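Local coordinates for RNA N6-adenosine-methyltransferase METTL16 (Homo sapiens, PDB 6M1U), which methylates the N6 position of adenosines in RNA, including an adenine of U6 snRNA, its vertebrate conserved region probably contributing to RNA binding, at residues L141-Y144 and I145-I149. Sequence-based numbering, arbitrary orientation.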
loop_
_atom_site.group_PDB
_atom_site.type_symbol
_atom_site.label_atom_id
_atom_site.label_comp_id
_atom_site.label_asym_id
_atom_site.label_seq_id
_atom_site.Cartn_x
_atom_site.Cartn_y
_atom_site.Cartn_z
ATOM N N LEU A 141 1.955 -7.987 -6.153
ATOM C CA LEU A 141 1.305 -6.704 -5.890
ATOM C C LEU A 141 2.070 -5.890 -4.853
ATOM O O LEU A 141 2.183 -4.663 -4.971
ATOM C CB LEU A 141 -0.120 -6.952 -5.413
ATOM C CG LEU A 141 -0.995 -5.742 -5.146
ATOM C CD1 LEU A 141 -0.922 -4.840 -6.354
ATOM C CD2 LEU A 141 -2.440 -6.190 -4.862
ATOM N N CYS A 142 2.586 -6.564 -3.818
ATOM C CA CYS A 142 3.330 -5.883 -2.770
ATOM C C CYS A 142 4.643 -5.348 -3.303
ATOM O O CYS A 142 5.010 -4.197 -3.035
ATOM C CB CYS A 142 3.583 -6.827 -1.599
ATOM S SG CYS A 142 4.512 -6.043 -0.252
ATOM N N THR A 143 5.379 -6.182 -4.043
ATOM C CA THR A 143 6.604 -5.704 -4.672
ATOM C C THR A 143 6.308 -4.558 -5.624
ATOM O O THR A 143 7.107 -3.623 -5.727
ATOM C CB THR A 143 7.316 -6.835 -5.419
ATOM O OG1 THR A 143 7.451 -7.970 -4.560
ATOM C CG2 THR A 143 8.713 -6.408 -5.837
ATOM N N TYR A 144 5.159 -4.591 -6.306
ATOM C CA TYR A 144 4.847 -3.502 -7.221
ATOM C C TYR A 144 4.575 -2.219 -6.459
ATOM O O TYR A 144 5.164 -1.175 -6.765
ATOM C CB TYR A 144 3.665 -3.853 -8.113
ATOM C CG TYR A 144 3.206 -2.664 -8.925
ATOM C CD1 TYR A 144 3.930 -2.231 -10.028
ATOM C CD2 TYR A 144 2.051 -1.963 -8.578
ATOM C CE1 TYR A 144 3.520 -1.130 -10.771
ATOM C CE2 TYR A 144 1.639 -0.860 -9.301
ATOM C CZ TYR A 144 2.372 -0.445 -10.404
ATOM O OH TYR A 144 1.954 0.660 -11.131
ATOM N N ILE A 145 3.704 -2.284 -5.442
ATOM C CA ILE A 145 3.325 -1.084 -4.693
ATOM C C ILE A 145 4.554 -0.418 -4.083
ATOM O O ILE A 145 4.817 0.768 -4.310
ATOM C CB ILE A 145 2.288 -1.431 -3.612
ATOM C CG1 ILE A 145 0.942 -1.787 -4.264
ATOM C CG2 ILE A 145 2.192 -0.276 -2.582
ATOM C CD1 ILE A 145 -0.008 -2.614 -3.380
ATOM N N ARG A 146 5.308 -1.173 -3.282
ATOM C CA ARG A 146 6.536 -0.662 -2.688
ATOM C C ARG A 146 7.468 -0.097 -3.750
ATOM O O ARG A 146 8.130 0.922 -3.525
ATOM C CB ARG A 146 7.213 -1.777 -1.896
ATOM C CG ARG A 146 8.492 -1.387 -1.200
ATOM C CD ARG A 146 9.006 -2.562 -0.401
ATOM N NE ARG A 146 10.235 -2.251 0.322
ATOM C CZ ARG A 146 10.768 -3.054 1.238
ATOM N NH1 ARG A 146 10.155 -4.203 1.527
ATOM N NH2 ARG A 146 11.899 -2.717 1.860
ATOM N N ASN A 147 7.511 -0.724 -4.930
ATOM C CA ASN A 147 8.300 -0.160 -6.019
ATOM C C ASN A 147 7.710 1.164 -6.469
ATOM O O ASN A 147 8.433 2.155 -6.624
ATOM C CB ASN A 147 8.398 -1.148 -7.186
ATOM C CG ASN A 147 9.522 -2.190 -6.988
ATOM O OD1 ASN A 147 10.121 -2.305 -5.898
ATOM N ND2 ASN A 147 9.806 -2.956 -8.044
ATOM N N GLN A 148 6.389 1.219 -6.612
ATOM C CA GLN A 148 5.750 2.464 -7.018
ATOM C C GLN A 148 6.024 3.574 -6.009
ATOM O O GLN A 148 6.243 4.727 -6.401
ATOM C CB GLN A 148 4.246 2.250 -7.209
ATOM C CG GLN A 148 3.656 3.131 -8.296
ATOM C CD GLN A 148 4.325 2.926 -9.647
ATOM O OE1 GLN A 148 4.230 1.860 -10.242
ATOM N NE2 GLN A 148 5.012 3.953 -10.132
ATOM N N ILE A 149 6.039 3.244 -4.708
ATOM C CA ILE A 149 6.306 4.259 -3.686
ATOM C C ILE A 149 7.644 4.918 -3.940
ATOM O O ILE A 149 7.767 6.149 -3.905
ATOM C CB ILE A 149 6.268 3.670 -2.265
ATOM C CG1 ILE A 149 4.830 3.578 -1.743
ATOM C CG2 ILE A 149 7.135 4.515 -1.325
ATOM C CD1 ILE A 149 4.753 3.064 -0.308
#
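The Y144 ring and the Q148 amide, one turn apart on the same helix, lie alongside each other and point the same way, their planes turned 59° apart. Amide oxygen OE1 of Q148 approaches the ring obliquely, near its CE1-CZ side, and ends 2.7 Å from OH of Y144. Y144 CG stands anti to the backbone N (chi1 172°), which carries the ring forward along the helix toward Q148, while the bend of Q148 at chi2 folds its amide back to the phenol end. Both side chains also touch I41 of helix 30-44, and Y144 reaches L45 just beyond it. With a leucine in place of Y144, the phenol would be gone, and the Q148 amide would probably be freer to turn, with a thinner cover over I41. Helix 136-153, which carries Y144 and Q148, packs beside helix 30-44 on the five-stranded antiparallel sheet of the vertebrate conserved region, an arrangement that recalls the KA-1 domain. Toward the sheet, CG of L141 meets CD1 of the buried I145 at 3.7 Å; with CG1 beside its own backbone N, the I145 chain runs back toward L141, CG1 lying 4.1 Å from L141 CD1. L141 reaches F110 and I145 reaches I114, both of strand 108-119, and I145 also touches I38 and L42 of helix 30-44. C142 and R146 turn instead to F6 of strand 4-8. Regular i to i+4 bonds run through the turn: I145 N to L141 O at 2.9 Å, R146 N to C142 O and N147 N to T143 O, both at 3.0 Å, and Q148 N to Y144 O. On the more exposed side, where T143 and N147 lie, the T143 methyl CG2 sits 4.2 Å from ND2 of N147, and OG1 of T143 hydrogen-bonds back to the N139 carbonyl.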